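Long-range contact in aldehyde dehydrogenase (Anabaena variabilis, PDB 4H7N), which probably oxidises aldehydes to carboxylic acids with NAD+ as the electron acceptor, as a member of the aldehyde dehydrogenase family: residues A385-A398 with A408-A421. Residues are numbered along the deposited sequence; the frame is centred on the assembly and turned at random.
Sequences ANDTIYGLSAAVFA and ARQLNAGAISINDA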
ATOM      1  N   ALA A 385       7.340   1.322 -27.072  1.00 27.81           N
ATOM      2  CA  ALA A 385       7.877   1.064 -25.743  1.00 28.40           C
ATOM      3  C   ALA A 385       6.747   0.901 -24.746  1.00 28.86           C
ATOM      4  O   ALA A 385       6.871   0.126 -23.781  1.00 27.16           O
ATOM      5  CB  ALA A 385       8.786   2.195 -25.284  1.00 27.42           C
ATOM      6  N   ASN A 386       5.656   1.636 -24.977  1.00 28.99           N
ATOM      7  CA  ASN A 386       4.509   1.628 -24.051  1.00 28.84           C
ATOM      8  C   ASN A 386       3.457   0.557 -24.395  1.00 30.44           C
ATOM      9  O   ASN A 386       2.498   0.399 -23.647  1.00 30.40           O
ATOM     10  CB  ASN A 386       3.825   3.006 -24.001  1.00 30.33           C
ATOM     11  CG  ASN A 386       4.561   4.000 -23.098  1.00 30.37           C
ATOM     12  OD1 ASN A 386       5.273   3.623 -22.177  1.00 28.79           O
ATOM     13  ND2 ASN A 386       4.321   5.284 -23.317  1.00 30.62           N
ATOM     14  N   ASP A 387       3.657  -0.163 -25.498  1.00 30.31           N
ATOM     15  CA  ASP A 387       2.745  -1.230 -25.915  1.00 33.24           C
ATOM     16  C   ASP A 387       3.037  -2.567 -25.190  1.00 33.37           C
ATOM     17  O   ASP A 387       3.553  -3.525 -25.784  1.00 32.11           O
ATOM     18  CB  ASP A 387       2.880  -1.432 -27.446  1.00 35.50           C
ATOM     19  CG  ASP A 387       1.825  -2.369 -28.002  1.00 37.54           C
ATOM     20  OD1 ASP A 387       0.722  -2.285 -27.463  1.00 37.90           O
ATOM     21  OD2 ASP A 387       2.112  -3.193 -28.912  1.00 37.73           O
ATOM     22  N   THR A 388       2.718  -2.620 -23.904  1.00 32.00           N
ATOM     23  CA  THR A 388       3.078  -3.758 -23.075  1.00 31.65           C
ATOM     24  C   THR A 388       2.149  -3.746 -21.890  1.00 31.41           C
ATOM     25  O   THR A 388       1.671  -2.661 -21.504  1.00 29.41           O
ATOM     26  CB  THR A 388       4.550  -3.587 -22.568  1.00 30.34           C
ATOM     27  OG1 THR A 388       4.855  -4.586 -21.608  1.00 29.19           O
ATOM     28  CG2 THR A 388       4.756  -2.219 -21.913  1.00 30.40           C
ATOM     29  N   ILE A 389       1.915  -4.919 -21.296  1.00 31.03           N
ATOM     30  CA  ILE A 389       1.200  -5.006 -20.005  1.00 31.73           C
ATOM     31  C   ILE A 389       2.095  -4.857 -18.798  1.00 28.66           C
ATOM     32  O   ILE A 389       1.629  -4.827 -17.664  1.00 28.30           O
ATOM     33  CB  ILE A 389       0.453  -6.345 -19.837  1.00 35.17           C
ATOM     34  CG1 ILE A 389       1.449  -7.502 -19.823  1.00 36.15           C
ATOM     35  CG2 ILE A 389      -0.560  -6.513 -20.941  1.00 37.43           C
ATOM     36  CD1 ILE A 389       0.902  -8.701 -19.089  1.00 40.39           C
ATOM     37  N   TYR A 390       3.388  -4.677 -19.039  1.00 28.39           N
ATOM     38  CA  TYR A 390       4.346  -4.448 -17.984  1.00 26.73           C
ATOM     39  C   TYR A 390       4.688  -2.955 -17.815  1.00 26.82           C
ATOM     40  O   TYR A 390       4.200  -2.104 -18.559  1.00 25.52           O
ATOM     41  CB  TYR A 390       5.625  -5.231 -18.334  1.00 28.83           C
ATOM     42  CG  TYR A 390       5.401  -6.729 -18.291  1.00 29.82           C
ATOM     43  CD1 TYR A 390       5.276  -7.349 -17.074  1.00 33.78           C
ATOM     44  CD2 TYR A 390       5.276  -7.525 -19.445  1.00 31.73           C
ATOM     45  CE1 TYR A 390       5.087  -8.718 -16.988  1.00 33.90           C
ATOM     46  CE2 TYR A 390       5.126  -8.912 -19.347  1.00 31.55           C
ATOM     47  CZ  TYR A 390       5.025  -9.480 -18.106  1.00 32.37           C
ATOM     48  OH  TYR A 390       4.835 -10.818 -17.822  1.00 39.84           O
ATOM     49  N   GLY A 391       5.531  -2.644 -16.837  1.00 23.86           N
ATOM     50  CA  GLY A 391       5.874  -1.253 -16.586  1.00 24.62           C
ATOM     51  C   GLY A 391       6.866  -1.106 -15.474  1.00 24.21           C
ATOM     52  O   GLY A 391       6.730  -0.231 -14.613  1.00 23.99           O
ATOM     53  N   LEU A 392       7.903  -1.953 -15.515  1.00 23.45           N
ATOM     54  CA  LEU A 392       8.873  -1.973 -14.464  1.00 23.71           C
ATOM     55  C   LEU A 392       9.960  -0.919 -14.727  1.00 23.73           C
ATOM     56  O   LEU A 392      10.145   0.008 -13.912  1.00 22.28           O
ATOM     57  CB  LEU A 392       9.508  -3.386 -14.345  1.00 24.44           C
ATOM     58  CG  LEU A 392      10.297  -3.655 -13.089  1.00 26.77           C
ATOM     59  CD1 LEU A 392       9.465  -3.518 -11.821  1.00 29.45           C
ATOM     60  CD2 LEU A 392      10.938  -5.045 -13.071  1.00 28.88           C
ATOM     61  N   SER A 393      10.692  -1.070 -15.842  1.00 22.56           N
ATOM     62  CA  SER A 393      11.744  -0.105 -16.170  1.00 23.16           C
ATOM     63  C   SER A 393      11.883   0.101 -17.664  1.00 22.30           C
ATOM     64  O   SER A 393      11.252  -0.586 -18.459  1.00 21.90           O
ATOM     65  CB  SER A 393      13.115  -0.601 -15.628  1.00 24.61           C
ATOM     66  OG  SER A 393      12.975  -1.705 -14.742  1.00 26.25           O
ATOM     67  N   ALA A 394      12.838   0.951 -18.027  1.00 21.79           N
ATOM     68  CA  ALA A 394      13.183   1.229 -19.412  1.00 23.06           C
ATOM     69  C   ALA A 394      14.514   1.972 -19.499  1.00 22.14           C
ATOM     70  O   ALA A 394      15.051   2.436 -18.507  1.00 25.08           O
ATOM     71  CB  ALA A 394      12.088   2.048 -20.102  1.00 22.74           C
ATOM     72  N   ALA A 395      15.020   2.101 -20.703  1.00 22.78           N
ATOM     73  CA  ALA A 395      16.238   2.880 -20.948  1.00 23.20           C
ATOM     74  C   ALA A 395      16.069   3.755 -22.191  1.00 23.47           C
ATOM     75  O   ALA A 395      15.453   3.314 -23.175  1.00 23.47           O
ATOM     76  CB  ALA A 395      17.414   1.962 -21.105  1.00 23.46           C
ATOM     77  N   VAL A 396      16.649   4.954 -22.162  1.00 23.24           N
ATOM     78  CA  VAL A 396      16.671   5.826 -23.328  1.00 23.59           C
ATOM     79  C   VAL A 396      18.064   6.377 -23.495  1.00 24.40           C
ATOM     80  O   VAL A 396      18.639   6.878 -22.527  1.00 26.91           O
ATOM     81  CB  VAL A 396      15.714   7.035 -23.143  1.00 24.08           C
ATOM     82  CG1 VAL A 396      15.697   7.884 -24.399  1.00 25.26           C
ATOM     83  CG2 VAL A 396      14.284   6.548 -22.828  1.00 24.71           C
ATOM     84  N   PHE A 397      18.566   6.341 -24.728  1.00 24.85           N
ATOM     85  CA  PHE A 397      19.877   6.812 -25.093  1.00 26.08           C
ATOM     86  C   PHE A 397      19.745   7.916 -26.108  1.00 27.07           C
ATOM     87  O   PHE A 397      19.027   7.800 -27.120  1.00 28.20           O
ATOM     88  CB  PHE A 397      20.735   5.715 -25.719  1.00 25.91           C
ATOM     89  CG  PHE A 397      21.058   4.590 -24.800  1.00 25.59           C
ATOM     90  CD1 PHE A 397      20.141   3.582 -24.585  1.00 24.78           C
ATOM     91  CD2 PHE A 397      22.290   4.533 -24.152  1.00 26.90           C
ATOM     92  CE1 PHE A 397      20.420   2.551 -23.725  1.00 23.78           C
ATOM     93  CE2 PHE A 397      22.593   3.481 -23.308  1.00 26.03           C
ATOM     94  CZ  PHE A 397      21.652   2.488 -23.110  1.00 26.21           C
ATOM     95  N   ALA A 398      20.457   8.993 -25.841  1.00 28.11           N
ATOM     96  CA  ALA A 398      20.567  10.060 -26.789  1.00 30.05           C
ATOM     97  C   ALA A 398      21.885  10.819 -26.625  1.00 31.21           C
ATOM     98  O   ALA A 398      22.728  10.507 -25.759  1.00 30.65           O
ATOM     99  CB  ALA A 398      19.372  11.004 -26.652  1.00 31.29           C
ATOM    100  N   ALA A 408      11.947   9.837 -22.076  1.00 28.53           N
ATOM    101  CA  ALA A 408      11.764   9.062 -20.859  1.00 27.50           C
ATOM    102  C   ALA A 408      10.526   9.456 -20.041  1.00 27.51           C
ATOM    103  O   ALA A 408       9.819   8.583 -19.532  1.00 27.03           O
ATOM    104  CB  ALA A 408      12.990   9.170 -19.988  1.00 28.46           C
ATOM    105  N   ARG A 409      10.262  10.752 -19.938  1.00 28.52           N
ATOM    106  CA  ARG A 409       9.082  11.217 -19.240  1.00 31.09           C
ATOM    107  C   ARG A 409       7.765  10.741 -19.867  1.00 31.15           C
ATOM    108  O   ARG A 409       6.750  10.792 -19.209  1.00 32.09           O
ATOM    109  CB  ARG A 409       9.076  12.748 -19.128  1.00 33.63           C
ATOM    110  CG  ARG A 409      10.187  13.268 -18.218  1.00 37.73           C
ATOM    111  CD  ARG A 409      10.196  14.795 -18.146  1.00 41.15           C
ATOM    112  NE  ARG A 409      11.455  15.276 -17.563  1.00 43.85           N
ATOM    113  CZ  ARG A 409      12.349  16.062 -18.176  1.00 47.06           C
ATOM    114  NH1 ARG A 409      12.177  16.499 -19.446  1.00 46.21           N
ATOM    115  NH2 ARG A 409      13.442  16.430 -17.497  1.00 49.11           N
ATOM    116  N   GLN A 410       7.792  10.228 -21.099  1.00 32.48           N
ATOM    117  CA  GLN A 410       6.580   9.694 -21.756  1.00 32.08           C
ATOM    118  C   GLN A 410       6.336   8.244 -21.506  1.00 31.42           C
ATOM    119  O   GLN A 410       5.307   7.707 -21.931  1.00 28.94           O
ATOM    120  CB  GLN A 410       6.660   9.927 -23.255  1.00 33.00           C
ATOM    121  CG  GLN A 410       6.677  11.399 -23.566  1.00 33.87           C
ATOM    122  CD  GLN A 410       6.784  11.675 -25.042  1.00 35.73           C
ATOM    123  OE1 GLN A 410       5.927  11.261 -25.823  1.00 39.11           O
ATOM    124  NE2 GLN A 410       7.833  12.356 -25.442  1.00 34.30           N
ATOM    125  N   LEU A 411       7.266   7.585 -20.806  1.00 29.23           N
ATOM    126  CA  LEU A 411       7.168   6.157 -20.698  1.00 28.57           C
ATOM    127  C   LEU A 411       6.463   5.736 -19.414  1.00 25.77           C
ATOM    128  O   LEU A 411       6.732   6.288 -18.362  1.00 25.11           O
ATOM    129  CB  LEU A 411       8.570   5.547 -20.744  1.00 28.08           C
ATOM    130  CG  LEU A 411       9.379   5.870 -22.004  1.00 28.82           C
ATOM    131  CD1 LEU A 411      10.743   5.160 -21.905  1.00 29.46           C
ATOM    132  CD2 LEU A 411       8.635   5.370 -23.235  1.00 29.07           C
ATOM    133  N   ASN A 412       5.603   4.736 -19.516  1.00 25.45           N
ATOM    134  CA  ASN A 412       4.888   4.174 -18.392  1.00 25.19           C
ATOM    135  C   ASN A 412       5.719   3.122 -17.613  1.00 24.40           C
ATOM    136  O   ASN A 412       5.372   1.964 -17.564  1.00 26.02           O
ATOM    137  CB  ASN A 412       3.555   3.566 -18.901  1.00 26.57           C
ATOM    138  CG  ASN A 412       2.677   4.589 -19.616  1.00 29.36           C
ATOM    139  OD1 ASN A 412       2.633   5.765 -19.252  1.00 29.92           O
ATOM    140  ND2 ASN A 412       2.013   4.154 -20.666  1.00 28.87           N
ATOM    141  N   ALA A 413       6.777   3.556 -16.944  1.00 25.56           N
ATOM    142  CA  ALA A 413       7.651   2.676 -16.170  1.00 25.27           C
ATOM    143  C   ALA A 413       8.202   3.384 -14.982  1.00 23.44           C
ATOM    144  O   ALA A 413       8.383   4.606 -15.007  1.00 23.56           O
ATOM    145  CB  ALA A 413       8.796   2.156 -17.041  1.00 25.36           C
ATOM    146  N   GLY A 414       8.510   2.622 -13.936  1.00 22.31           N
ATOM    147  CA  GLY A 414       8.941   3.208 -12.679  1.00 23.01           C
ATOM    148  C   GLY A 414      10.344   3.784 -12.675  1.00 23.35           C
ATOM    149  O   GLY A 414      10.597   4.796 -12.040  1.00 25.40           O
ATOM    150  N   ALA A 415      11.270   3.109 -13.332  1.00 24.66           N
ATOM    151  CA  ALA A 415      12.680   3.575 -13.333  1.00 25.16           C
ATOM    152  C   ALA A 415      13.260   3.618 -14.751  1.00 24.75           C
ATOM    153  O   ALA A 415      13.276   2.602 -15.444  1.00 23.26           O
ATOM    154  CB  ALA A 415      13.515   2.700 -12.429  1.00 26.15           C
ATOM    155  N   ILE A 416      13.644   4.795 -15.215  1.00 22.44           N
ATOM    156  CA  ILE A 416      14.161   4.888 -16.526  1.00 23.61           C
ATOM    157  C   ILE A 416      15.643   5.223 -16.439  1.00 23.41           C
ATOM    158  O   ILE A 416      16.055   6.225 -15.862  1.00 24.49           O
ATOM    159  CB  ILE A 416      13.461   5.943 -17.381  1.00 25.03           C
ATOM    160  CG1 ILE A 416      11.918   5.899 -17.190  1.00 27.61           C
ATOM    161  CG2 ILE A 416      13.925   5.882 -18.833  1.00 25.00           C
ATOM    162  CD1 ILE A 416      11.232   4.720 -17.774  1.00 30.11           C
ATOM    163  N   SER A 417      16.430   4.384 -17.074  1.00 23.29           N
ATOM    164  CA  SER A 417      17.881   4.648 -17.197  1.00 22.61           C
ATOM    165  C   SER A 417      18.120   5.560 -18.385  1.00 23.64           C
ATOM    166  O   SER A 417      17.512   5.357 -19.423  1.00 22.72           O
ATOM    167  CB  SER A 417      18.627   3.322 -17.368  1.00 22.82           C
ATOM    168  OG  SER A 417      18.589   2.541 -16.167  1.00 22.78           O
ATOM    169  N   ILE A 418      19.016   6.548 -18.215  1.00 23.60           N
ATOM    170  CA  ILE A 418      19.229   7.572 -19.173  1.00 24.52           C
ATOM    171  C   ILE A 418      20.702   7.534 -19.623  1.00 25.58           C
ATOM    172  O   ILE A 418      21.623   7.708 -18.805  1.00 26.48           O
ATOM    173  CB  ILE A 418      18.920   8.977 -18.577  1.00 25.30           C
ATOM    174  CG1 ILE A 418      17.467   9.057 -18.052  1.00 25.06           C
ATOM    175  CG2 ILE A 418      19.153  10.003 -19.645  1.00 25.97           C
ATOM    176  CD1 ILE A 418      16.391   8.950 -19.128  1.00 24.79           C
ATOM    177  N   ASN A 419      20.901   7.224 -20.903  1.00 25.65           N
ATOM    178  CA  ASN A 419      22.250   7.008 -21.486  1.00 27.42           C
ATOM    179  C   ASN A 419      22.981   5.851 -20.864  1.00 25.58           C
ATOM    180  O   ASN A 419      24.175   5.752 -20.951  1.00 26.49           O
ATOM    181  CB  ASN A 419      23.036   8.310 -21.479  1.00 28.58           C
ATOM    182  CG  ASN A 419      22.429   9.285 -22.445  1.00 30.95           C
ATOM    183  OD1 ASN A 419      21.812   8.858 -23.406  1.00 30.57           O
ATOM    184  ND2 ASN A 419      22.563  10.573 -22.196  1.00 32.48           N
ATOM    185  N   ASP A 420      22.191   4.950 -20.299  1.00 25.24           N
ATOM    186  CA  ASP A 420      22.631   3.687 -19.742  1.00 26.06           C
ATOM    187  C   ASP A 420      21.440   2.735 -19.707  1.00 25.81           C
ATOM    188  O   ASP A 420      20.313   3.135 -20.063  1.00 25.48           O
ATOM    189  CB  ASP A 420      23.161   3.920 -18.346  1.00 27.58           C
ATOM    190  CG  ASP A 420      24.245   2.956 -17.965  1.00 29.24           C
ATOM    191  OD1 ASP A 420      24.227   1.784 -18.455  1.00 31.22           O
ATOM    192  OD2 ASP A 420      25.100   3.373 -17.139  1.00 32.05           O
ATOM    193  N   ALA A 421      21.668   1.469 -19.322  1.00 26.21           N
ATOM    194  CA  ALA A 421      20.568   0.501 -19.258  1.00 25.87           C
ATOM    195  C   ALA A 421      20.649  -0.329 -18.011  1.00 26.72           C
ATOM    196  O   ALA A 421      21.749  -0.642 -17.530  1.00 25.95           O
ATOM    197  CB  ALA A 421      20.563  -0.421 -20.484  1.00 25.87           C
TER
HETATM  198  O   HOH W   1       2.519   1.185 -21.041  1.00 28.98           O
HETATM  199  O   HOH W   2       4.707   0.337 -19.709  1.00 27.26           O
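With CG beside its backbone N and anti to the carbonyl carbon (chi1 -80°), Asn-386 turns its amide onto the turn 408-411 and the residue after it, gripping the backbone at two points. Asn-386 OD1 accepts from Asn-412 N at 2.9 Å in an almost straight bond, the donor tilted from the carbonyl plane; Asn-386 ND2 gives to Gln-410 O at 3.0 Å, which lies in the plane of the amide. The Asn-412 amide stacks on that of Asn-386, the planes 12° apart, and Asn-412 ND2 gives to a water that donates to Asn-386 O. A leucine at Asn-386 would probably leave Gln-410 O and Asn-412 N without these mates and the Asn-412 amide without its stacking partner. Beyond this clamp, strands 393-397 and 415-418 run parallel, joined through helix 401-408 as a beta-alpha-beta crossover in the sheet of the family's catalytic domain; the second subunit carries the sheet on past 415-418. The ladder includes Ser-417 N to Ala-394 O (2.8 Å) and Val-396 N to Ser-417 O (2.9 Å). On the face of Ala-394 and Val-396, Leu-411 CD1 reaches both Ala-394 CB (3.8 Å) and Val-396 CG2 (3.9 Å), while Ile-416 CD1 meets Ala-394 CB from the neighbouring strand. At the far end Asn-419 sets CG beside its own backbone N (chi1 -68°), and Asn-419 OD1 accepts from Ala-398 N at 2.8 Å, the donor lying in the plane of that side-chain carbonyl. The Phe-397 ring lies obliquely against the backbone of Asn-419 and Asp-420, with Ala-250, Ala-253 and Ile-254 of helix 247-259 also packed on it.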